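Local coordinates for spike protein P1 (Pseudoalteromonas phage pm2, PDB 2VVE) that binds the host receptor as the spike protein at the fivefold vertices of the virion, its C-terminal part carrying the receptor-binding activity, at residues S14-L19 with Y246-M251; D21-L26 with N79-D84; D43-G48 with G61-A66. One frame throughout, in Å; residues are numbered along the deposited sequence.

All three contacts pair antiparallel segments of the jelly-roll formed around the second-domain strands, contact 2 running on from strand into loop. Contact 1 joins 11-19 to the returning strand 245-253 in one four-stranded sheet. Contacts 2 and 3 hold the two ends of the other, where strands 78-81 and 44-47 are neighbours; the centres of contacts 2 and 3 lie about 9 Å apart. Contacts 1 and 3 are partly buried, and Leu19 meets Ile44 between the sheets. Contact 2 is a surface contact rich in loop, waters and charge. Contacts 1 and 3 both reach other copies, contact 1 through a serine and an amide beside its apolar packing, contact 3 through Arg62, Glu65 and backbone oxygens.

Contact 1 (S14-L19 with Y246-M251); sequences SFQIPL and YAQILM
Phe15 lies across Ile249 and Met251, on the face of the sheet that also carries Ile17 and Ala247. Ile249 CB sits over the Phe15 ring, 4.0 Å from its centroid and displaced toward the rim, a CH-pi contact, while Ile249 CG2 reaches Phe15 CZ at 3.7 Å. Met251 comes to the ring in its plane, its CE 3.7 Å from Phe15 CZ. The ring takes this place because Phe15 CG stands between the backbone N and the carbonyl carbon (chi1 61°), which swings it over toward the neighbouring strand. Ile17 CD1 continues the apolar row, 3.6 Å from Ile249 CG1.

On the other face the two glutamines meet with their amide planes 36° apart. Gln16 NE2 donates to Gln248 OE1 at 2.8 Å, nearly in its own amide plane but tilted from the carbonyl plane of the acceptor. Both chains are bent at chi2, which brings their amides together. Gln16 NE2 has a further acceptor in Gly61 O of the second subunit, and Gln248 NE2 bonds Glu123 OE2. Farther along, Pro18 CB packs against Tyr246 CE2 at 3.9 Å.

Between the two faces, Phe15 pairs with Ile249 and Ile17 with Ala247, each through two backbone hydrogen bonds. Phe15 N to Ile249 O is 2.9 Å, as is Ile17 N to Ala247 O. Next to Leu250 CD1, Ser14 OG bonds Ile46 O of the second subunit.

The last strand of the chain, paired here with an outermost strand of its sheet, thus completes the jelly-roll sheet. One face is held by apolar contact alone between these strands; the other is mixed, with the glutamine pair and Ser14 among Pro18, Tyr246 and Leu250, and Gln16 amide protons divided between the strand partner and a neighbouring subunit.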
loop_
_atom_site.group_PDB
_atom_site.type_symbol
_atom_site.label_atom_id
_atom_site.label_comp_id
_atom_site.label_asym_id
_atom_site.label_seq_id
_atom_site.Cartn_x
_atom_site.Cartn_y
_atom_site.Cartn_z
ATOM N N SER A 14 -4.927 -2.417 27.457
ATOM C CA SER A 14 -4.291 -2.935 26.239
ATOM C C SER A 14 -3.568 -4.240 26.548
ATOM O O SER A 14 -2.845 -4.351 27.549
ATOM C CB SER A 14 -3.292 -1.915 25.653
ATOM O OG SER A 14 -3.952 -0.741 25.202
ATOM N N PHE A 15 -3.759 -5.232 25.689
ATOM C CA PHE A 15 -3.177 -6.545 25.949
ATOM C C PHE A 15 -3.160 -7.383 24.683
ATOM O O PHE A 15 -3.645 -6.953 23.642
ATOM C CB PHE A 15 -3.943 -7.258 27.076
ATOM C CG PHE A 15 -5.397 -7.505 26.765
ATOM C CD1 PHE A 15 -5.814 -8.719 26.219
ATOM C CD2 PHE A 15 -6.359 -6.518 27.017
ATOM C CE1 PHE A 15 -7.174 -8.944 25.923
ATOM C CE2 PHE A 15 -7.711 -6.736 26.710
ATOM C CZ PHE A 15 -8.114 -7.947 26.176
ATOM N N GLN A 16 -2.588 -8.573 24.784
ATOM C CA GLN A 16 -2.459 -9.472 23.639
ATOM C C GLN A 16 -3.233 -10.748 23.911
ATOM O O GLN A 16 -3.196 -11.273 25.032
ATOM C CB GLN A 16 -0.984 -9.798 23.355
ATOM C CG GLN A 16 -0.144 -8.621 22.774
ATOM C CD GLN A 16 0.084 -7.484 23.770
ATOM O OE1 GLN A 16 0.475 -7.717 24.913
ATOM N NE2 GLN A 16 -0.173 -6.247 23.339
ATOM N N ILE A 17 -3.929 -11.245 22.892
ATOM C CA ILE A 17 -4.604 -12.548 23.004
ATOM C C ILE A 17 -3.889 -13.607 22.158
ATOM O O ILE A 17 -3.640 -13.389 20.961
ATOM C CB ILE A 17 -6.089 -12.479 22.594
ATOM C CG1 ILE A 17 -6.908 -11.703 23.635
ATOM C CG2 ILE A 17 -6.678 -13.900 22.405
ATOM C CD1 ILE A 17 -8.277 -11.238 23.115
ATOM N N PRO A 18 -3.565 -14.760 22.773
ATOM C CA PRO A 18 -2.957 -15.834 21.998
ATOM C C PRO A 18 -4.005 -16.480 21.108
ATOM O O PRO A 18 -5.027 -16.967 21.596
ATOM C CB PRO A 18 -2.465 -16.815 23.068
ATOM C CG PRO A 18 -3.417 -16.614 24.212
ATOM C CD PRO A 18 -3.770 -15.145 24.188
ATOM N N LEU A 19 -3.768 -16.444 19.801
ATOM C CA LEU A 19 -4.704 -17.045 18.851
ATOM C C LEU A 19 -4.388 -18.531 18.643
ATOM O O LEU A 19 -3.304 -18.878 18.179
ATOM C CB LEU A 19 -4.650 -16.305 17.519
ATOM C CG LEU A 19 -5.044 -14.821 17.520
ATOM C CD1 LEU A 19 -4.656 -14.183 16.194
ATOM C CD2 LEU A 19 -6.549 -14.662 17.774
ATOM N N TYR A 246 -0.407 -13.333 18.004
ATOM C CA TYR A 246 -1.039 -12.622 19.096
ATOM C C TYR A 246 -1.836 -11.460 18.530
ATOM O O TYR A 246 -1.283 -10.604 17.835
ATOM C CB TYR A 246 0.007 -12.156 20.113
ATOM C CG TYR A 246 0.725 -13.315 20.771
ATOM C CD1 TYR A 246 1.817 -13.924 20.153
ATOM C CD2 TYR A 246 0.287 -13.828 21.985
ATOM C CE1 TYR A 246 2.468 -15.015 20.739
ATOM C CE2 TYR A 246 0.941 -14.914 22.588
ATOM C CZ TYR A 246 2.022 -15.494 21.963
ATOM O OH TYR A 246 2.650 -16.564 22.560
ATOM N N ALA A 247 -3.136 -11.461 18.814
ATOM C CA ALA A 247 -4.020 -10.355 18.443
ATOM C C ALA A 247 -3.816 -9.208 19.416
ATOM O O ALA A 247 -3.725 -9.421 20.622
ATOM C CB ALA A 247 -5.477 -10.808 18.453
ATOM N N GLN A 248 -3.705 -8.000 18.880
ATOM C CA GLN A 248 -3.494 -6.797 19.688
ATOM C C GLN A 248 -4.860 -6.249 20.053
ATOM O O GLN A 248 -5.700 -6.079 19.166
ATOM C CB GLN A 248 -2.712 -5.751 18.869
ATOM C CG GLN A 248 -1.329 -6.209 18.379
ATOM C CD GLN A 248 -0.385 -6.507 19.531
ATOM O OE1 GLN A 248 -0.420 -5.836 20.569
ATOM N NE2 GLN A 248 0.466 -7.526 19.358
ATOM N N ILE A 249 -5.089 -5.968 21.339
ATOM C CA ILE A 249 -6.389 -5.498 21.807
ATOM C C ILE A 249 -6.257 -4.250 22.648
ATOM O O ILE A 249 -5.487 -4.210 23.592
ATOM C CB ILE A 249 -7.150 -6.555 22.694
ATOM C CG1 ILE A 249 -7.025 -7.982 22.144
ATOM C CG2 ILE A 249 -8.623 -6.113 22.950
ATOM C CD1 ILE A 249 -7.718 -8.229 20.804
ATOM N N LEU A 250 -7.002 -3.227 22.266
ATOM C CA LEU A 250 -7.258 -2.083 23.128
ATOM C C LEU A 250 -8.739 -2.145 23.472
ATOM O O LEU A 250 -9.596 -2.084 22.579
ATOM C CB LEU A 250 -6.895 -0.777 22.407
ATOM C CG LEU A 250 -7.186 0.469 23.253
ATOM C CD1 LEU A 250 -6.046 1.451 23.140
ATOM C CD2 LEU A 250 -8.518 1.109 22.877
ATOM N N MET A 251 -9.031 -2.293 24.765
ATOM C CA MET A 251 -10.394 -2.408 25.248
ATOM C C MET A 251 -10.774 -1.183 26.075
ATOM O O MET A 251 -9.984 -0.716 26.904
ATOM C CB MET A 251 -10.504 -3.652 26.135
ATOM C CG MET A 251 -11.908 -3.898 26.604
ATOM S SD MET A 251 -12.010 -5.428 27.538
ATOM C CE MET A 251 -11.612 -6.637 26.287
#

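Contact 2 (D21-L26 with N79-D84); sequences DGVREL and NYWVSD
Tyr80 lies alongside Arg24, and its ring can be followed outward atom by atom. A chi1 of 75° sets the ring over toward strand 24-27. Tyr80 CD1 meets Arg24 O at 3.4 Å and, at the ring edge, Leu26 CB at 3.7 Å. Tyr80 CE1 comes next to Glu25 O, also near the ring plane, at 3.5 Å, and both CE1 and CZ rest against Arg24 CB. At the tip, Tyr80 OH lies 3.4 Å from Arg24 CD, and its hydrogen-bond partner is the backbone N of Arg20. Guanidinium and ring planes are 24° apart.

Arg24, extended from CG to NE, reaches Asp21 of the preceding loop: NE donates to Asp21 O at 2.7 Å, and NH2 forms a salt bridge to Asp21 OD1, which it meets from above the carboxylate plane. The backbones of Arg24 and Tyr80 are doubly hydrogen-bonded, and Gly22 N bonds Ser83 O at 2.7 Å where the strands have given way to loop. Trp81 CD1 touches Gly22 C, while Trp81 NE1 donates to Asp84 OD1. Water 1 donates to both Asp21 OD2 and Asp84 O.

Strand 24-27, an outermost strand of its jelly-roll sheet, is held here by the backbone pair and the buried Tyr80 and, beyond the strands, by a surface network of charge and water, consistent with an ordered loop.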
loop_
_atom_site.group_PDB
_atom_site.type_symbol
_atom_site.label_atom_id
_atom_site.label_comp_id
_atom_site.label_asym_id
_atom_site.label_seq_id
_atom_site.Cartn_x
_atom_site.Cartn_y
_atom_site.Cartn_z
ATOM N N ASP A 21 -6.133 -22.800 17.900
ATOM C CA ASP A 21 -6.811 -23.512 16.819
ATOM C C ASP A 21 -8.294 -23.775 17.054
ATOM O O ASP A 21 -8.756 -23.891 18.194
ATOM C CB ASP A 21 -6.114 -24.855 16.553
ATOM C CG ASP A 21 -6.094 -25.752 17.790
ATOM O OD1 ASP A 21 -5.643 -25.292 18.865
ATOM O OD2 ASP A 21 -6.537 -26.904 17.694
ATOM N N GLY A 22 -9.020 -23.933 15.957
ATOM C CA GLY A 22 -10.468 -24.150 16.023
ATOM C C GLY A 22 -11.214 -22.880 16.400
ATOM O O GLY A 22 -10.611 -21.820 16.562
ATOM N N VAL A 23 -12.528 -22.989 16.548
ATOM C CA VAL A 23 -13.332 -21.813 16.926
ATOM C C VAL A 23 -13.220 -21.633 18.429
ATOM O O VAL A 23 -13.520 -22.555 19.205
ATOM C CB VAL A 23 -14.803 -21.930 16.467
ATOM C CG1 VAL A 23 -15.608 -20.725 16.975
ATOM C CG2 VAL A 23 -14.884 -22.013 14.952
ATOM N N ARG A 24 -12.725 -20.465 18.822
ATOM C CA ARG A 24 -12.498 -20.112 20.218
ATOM C C ARG A 24 -13.066 -18.734 20.476
ATOM O O ARG A 24 -13.286 -17.951 19.561
ATOM C CB ARG A 24 -10.996 -20.115 20.542
ATOM C CG ARG A 24 -10.363 -21.499 20.470
ATOM C CD ARG A 24 -8.924 -21.486 20.893
ATOM N NE ARG A 24 -8.286 -22.791 20.664
ATOM C CZ ARG A 24 -7.671 -23.506 21.600
ATOM N NH1 ARG A 24 -7.590 -23.045 22.840
ATOM N NH2 ARG A 24 -7.119 -24.676 21.288
ATOM N N GLU A 25 -13.299 -18.434 21.740
ATOM C CA GLU A 25 -13.801 -17.125 22.103
ATOM C C GLU A 25 -12.685 -16.076 22.022
ATOM O O GLU A 25 -11.584 -16.296 22.532
ATOM C CB GLU A 25 -14.368 -17.188 23.514
ATOM C CG GLU A 25 -15.197 -15.999 23.873
ATOM C CD GLU A 25 -15.866 -16.168 25.207
ATOM O OE1 GLU A 25 -15.145 -16.176 26.222
ATOM O OE2 GLU A 25 -17.112 -16.269 25.231
ATOM N N LEU A 26 -12.967 -14.956 21.360
ATOM C CA LEU A 26 -12.031 -13.839 21.298
ATOM C C LEU A 26 -12.274 -12.912 22.486
ATOM O O LEU A 26 -11.332 -12.484 23.154
ATOM C CB LEU A 26 -12.193 -13.063 19.989
ATOM C CG LEU A 26 -11.215 -11.909 19.795
ATOM C CD1 LEU A 26 -9.832 -12.448 19.452
ATOM C CD2 LEU A 26 -11.739 -10.967 18.731
ATOM N N ASN A 79 -16.569 -14.770 18.855
ATOM C CA ASN A 79 -15.703 -15.917 18.504
ATOM C C ASN A 79 -14.764 -15.635 17.350
ATOM O O ASN A 79 -15.077 -14.826 16.479
ATOM C CB ASN A 79 -16.583 -17.112 18.138
ATOM C CG ASN A 79 -17.319 -17.677 19.338
ATOM O OD1 ASN A 79 -16.743 -17.824 20.409
ATOM N ND2 ASN A 79 -18.602 -17.992 19.164
ATOM N N TYR A 80 -13.622 -16.332 17.328
ATOM C CA TYR A 80 -12.694 -16.233 16.215
ATOM C C TYR A 80 -12.328 -17.626 15.680
ATOM O O TYR A 80 -12.499 -18.632 16.376
ATOM C CB TYR A 80 -11.417 -15.450 16.592
ATOM C CG TYR A 80 -10.450 -16.229 17.474
ATOM C CD1 TYR A 80 -10.515 -16.128 18.859
ATOM C CD2 TYR A 80 -9.477 -17.055 16.916
ATOM C CE1 TYR A 80 -9.627 -16.849 19.687
ATOM C CE2 TYR A 80 -8.582 -17.797 17.737
ATOM C CZ TYR A 80 -8.678 -17.678 19.118
ATOM O OH TYR A 80 -7.830 -18.382 19.949
ATOM N N TRP A 81 -11.833 -17.652 14.443
ATOM C CA TRP A 81 -11.139 -18.812 13.881
ATOM C C TRP A 81 -9.975 -18.324 13.017
ATOM O O TRP A 81 -10.133 -17.370 12.238
ATOM C CB TRP A 81 -12.101 -19.647 13.028
ATOM C CG TRP A 81 -11.479 -20.903 12.456
ATOM C CD1 TRP A 81 -11.541 -22.153 12.986
ATOM C CD2 TRP A 81 -10.711 -21.017 11.244
ATOM N NE1 TRP A 81 -10.855 -23.054 12.187
ATOM C CE2 TRP A 81 -10.334 -22.377 11.113
ATOM C CE3 TRP A 81 -10.299 -20.105 10.262
ATOM C CZ2 TRP A 81 -9.580 -22.846 10.036
ATOM C CZ3 TRP A 81 -9.536 -20.577 9.193
ATOM C CH2 TRP A 81 -9.188 -21.936 9.090
ATOM N N VAL A 82 -8.815 -18.968 13.154
ATOM C CA VAL A 82 -7.657 -18.664 12.297
ATOM C C VAL A 82 -7.065 -19.913 11.653
ATOM O O VAL A 82 -6.446 -19.839 10.597
ATOM C CB VAL A 82 -6.521 -17.890 13.044
ATOM C CG1 VAL A 82 -6.993 -16.496 13.455
ATOM C CG2 VAL A 82 -5.991 -18.686 14.248
ATOM N N SER A 83 -7.253 -21.059 12.301
ATOM C CA SER A 83 -6.528 -22.266 11.903
ATOM C C SER A 83 -7.073 -23.512 12.593
ATOM O O SER A 83 -7.577 -23.428 13.706
ATOM C CB SER A 83 -5.037 -22.106 12.237
ATOM O OG SER A 83 -4.343 -23.303 11.976
ATOM N N ASP A 84 -6.963 -24.657 11.921
ATOM C CA ASP A 84 -7.245 -25.960 12.545
ATOM C C ASP A 84 -5.987 -26.750 12.914
ATOM O O ASP A 84 -6.078 -27.912 13.299
ATOM C CB ASP A 84 -8.151 -26.811 11.655
ATOM C CG ASP A 84 -9.566 -26.286 11.593
ATOM O OD1 ASP A 84 -10.121 -25.860 12.640
ATOM O OD2 ASP A 84 -10.128 -26.311 10.483
HETATM O O HOH W 1 -7.563 -28.122 15.581
HETATM O O HOH W 2 -8.417 -20.860 15.239
#

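Contact 3 (D43-G48 with G61-A66); sequences DIWIGG and GRKFEA
Phe64 and Ile46 pack tightly in this pairing: Ile46 CG1 lies 3.7 Å from Phe64 CD2, the two side chains crossing at about a right angle. Ile44 CG2 adds contact with Phe64 CB. Phe70 stacks on the Phe64 ring and also touches both isoleucines, and Tyr80 packs on them from the adjoining strand. Arg62 folds back over the same ring, with Phe64 CZ 3.5 Å above the centre of its guanidinium plane. Its rotation is fixed by a side-on grip of Lys63 O through NE and NH2, while NH1 forms a salt bridge with Glu69 of the third subunit.

On the opposite face Lys63 runs close alongside Trp45: Lys63 CB makes a CH-pi contact over the five-membered ring, 3.9 Å from its centroid, and Lys63 CD reaches Trp45 CZ2 at 3.5 Å. The loose part is the charged end. The bend at chi3 (86°) carries the amine onward to Asp43, but the salt bridge from Lys63 NZ to Asp43 OD2 is long, at 3.8 Å, and water 3 spans it, accepting from NZ and donating to OD2. Asp43 OD1, by contrast, takes Ala66 N at 2.9 Å through its anti lone pair.

Between the faces, Ile44 with Phe64 and Ile46 with Arg62 form two hydrogen-bonded pairs. This pair of the outermost strand 62-64 with 44-47 joins an apolar face, edged by Arg62, to one where Trp45 and Lys63 pack and the charged tip meets water. Arg62 and Glu65, the latter bridged to Lys39, reach the third subunit in this assembly, whose Ser14 and Gln16 donate to Ile46 O and Gly61 O.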
loop_
_atom_site.group_PDB
_atom_site.type_symbol
_atom_site.label_atom_id
_atom_site.label_comp_id
_atom_site.label_asym_id
_atom_site.label_seq_id
_atom_site.Cartn_x
_atom_site.Cartn_y
_atom_site.Cartn_z
ATOM N N ASP A 43 -4.894 -13.505 8.906
ATOM C CA ASP A 43 -6.320 -13.457 8.540
ATOM C C ASP A 43 -7.155 -14.130 9.628
ATOM O O ASP A 43 -6.809 -15.220 10.126
ATOM C CB ASP A 43 -6.587 -14.164 7.214
ATOM C CG ASP A 43 -5.969 -13.456 6.014
ATOM O OD1 ASP A 43 -5.496 -12.305 6.117
ATOM O OD2 ASP A 43 -5.979 -14.077 4.937
ATOM N N ILE A 44 -8.254 -13.489 9.998
ATOM C CA ILE A 44 -9.035 -13.940 11.141
ATOM C C ILE A 44 -10.528 -13.864 10.806
ATOM O O ILE A 44 -11.005 -12.872 10.254
ATOM C CB ILE A 44 -8.703 -13.118 12.432
ATOM C CG1 ILE A 44 -9.358 -13.755 13.672
ATOM C CG2 ILE A 44 -9.082 -11.609 12.281
ATOM C CD1 ILE A 44 -8.899 -13.166 15.002
ATOM N N TRP A 45 -11.249 -14.919 11.155
ATOM C CA TRP A 45 -12.672 -14.984 10.900
ATOM C C TRP A 45 -13.375 -14.691 12.221
ATOM O O TRP A 45 -12.996 -15.252 13.252
ATOM C CB TRP A 45 -13.025 -16.350 10.308
ATOM C CG TRP A 45 -12.706 -16.437 8.827
ATOM C CD1 TRP A 45 -13.598 -16.335 7.783
ATOM C CD2 TRP A 45 -11.416 -16.628 8.228
ATOM N NE1 TRP A 45 -12.942 -16.459 6.580
ATOM C CE2 TRP A 45 -11.603 -16.633 6.821
ATOM C CE3 TRP A 45 -10.120 -16.788 8.741
ATOM C CZ2 TRP A 45 -10.542 -16.802 5.922
ATOM C CZ3 TRP A 45 -9.061 -16.949 7.841
ATOM C CH2 TRP A 45 -9.285 -16.956 6.445
ATOM N N ILE A 46 -14.340 -13.774 12.189
ATOM C CA ILE A 46 -14.993 -13.253 13.399
ATOM C C ILE A 46 -16.502 -13.463 13.286
ATOM O O ILE A 46 -17.100 -13.205 12.236
ATOM C CB ILE A 46 -14.686 -11.745 13.621
ATOM C CG1 ILE A 46 -13.171 -11.509 13.801
ATOM C CG2 ILE A 46 -15.453 -11.194 14.823
ATOM C CD1 ILE A 46 -12.594 -12.042 15.134
ATOM N N GLY A 47 -17.103 -13.925 14.370
ATOM C CA GLY A 47 -18.540 -14.197 14.392
ATOM C C GLY A 47 -19.126 -14.339 15.781
ATOM O O GLY A 47 -18.412 -14.268 16.795
ATOM N N GLY A 48 -20.435 -14.581 15.807
ATOM C CA GLY A 48 -21.189 -14.759 17.043
ATOM C C GLY A 48 -21.240 -16.209 17.461
ATOM O O GLY A 48 -20.433 -17.020 17.023
ATOM N N GLY A 61 -19.232 -16.703 9.925
ATOM C CA GLY A 61 -18.121 -15.803 10.221
ATOM C C GLY A 61 -17.874 -14.879 9.044
ATOM O O GLY A 61 -18.410 -15.098 7.964
ATOM N N ARG A 62 -17.089 -13.833 9.273
ATOM C CA ARG A 62 -16.497 -13.083 8.173
ATOM C C ARG A 62 -15.033 -12.766 8.455
ATOM O O ARG A 62 -14.616 -12.624 9.608
ATOM C CB ARG A 62 -17.266 -11.796 7.889
ATOM C CG ARG A 62 -17.184 -10.737 8.982
ATOM C CD ARG A 62 -17.235 -9.360 8.367
ATOM N NE ARG A 62 -15.943 -8.977 7.801
ATOM C CZ ARG A 62 -15.603 -7.723 7.508
ATOM N NH1 ARG A 62 -16.487 -6.737 7.698
ATOM N NH2 ARG A 62 -14.390 -7.456 7.027
ATOM N N LYS A 63 -14.270 -12.660 7.372
ATOM C CA LYS A 63 -12.842 -12.443 7.440
ATOM C C LYS A 63 -12.485 -10.981 7.702
ATOM O O LYS A 63 -13.078 -10.063 7.119
ATOM C CB LYS A 63 -12.199 -12.904 6.122
ATOM C CG LYS A 63 -10.667 -12.920 6.144
ATOM C CD LYS A 63 -10.073 -13.544 4.865
ATOM C CE LYS A 63 -9.913 -12.558 3.732
ATOM N NZ LYS A 63 -8.870 -13.060 2.774
ATOM N N PHE A 64 -11.519 -10.794 8.588
ATOM C CA PHE A 64 -10.723 -9.574 8.633
ATOM C C PHE A 64 -9.282 -9.936 8.250
ATOM O O PHE A 64 -8.771 -10.996 8.624
ATOM C CB PHE A 64 -10.813 -8.918 10.012
ATOM C CG PHE A 64 -12.186 -8.382 10.338
ATOM C CD1 PHE A 64 -12.506 -7.040 10.085
ATOM C CD2 PHE A 64 -13.168 -9.223 10.886
ATOM C CE1 PHE A 64 -13.783 -6.541 10.378
ATOM C CE2 PHE A 64 -14.450 -8.750 11.174
ATOM C CZ PHE A 64 -14.764 -7.401 10.931
ATOM N N GLU A 65 -8.633 -9.066 7.483
ATOM C CA GLU A 65 -7.291 -9.363 6.975
ATOM C C GLU A 65 -6.175 -9.203 8.010
ATOM O O GLU A 65 -6.283 -8.408 8.971
ATOM C CB GLU A 65 -6.984 -8.520 5.734
ATOM C CG GLU A 65 -7.936 -8.778 4.585
ATOM C CD GLU A 65 -7.694 -7.824 3.432
ATOM O OE1 GLU A 65 -6.658 -7.964 2.753
ATOM O OE2 GLU A 65 -8.538 -6.931 3.205
ATOM N N ALA A 66 -5.112 -9.975 7.819
ATOM C CA ALA A 66 -3.876 -9.788 8.576
ATOM C C ALA A 66 -3.518 -8.313 8.531
ATOM O O ALA A 66 -3.528 -7.688 7.451
ATOM C CB ALA A 66 -2.739 -10.609 7.970
HETATM O O HOH W 3 -6.280 -12.868 2.530
#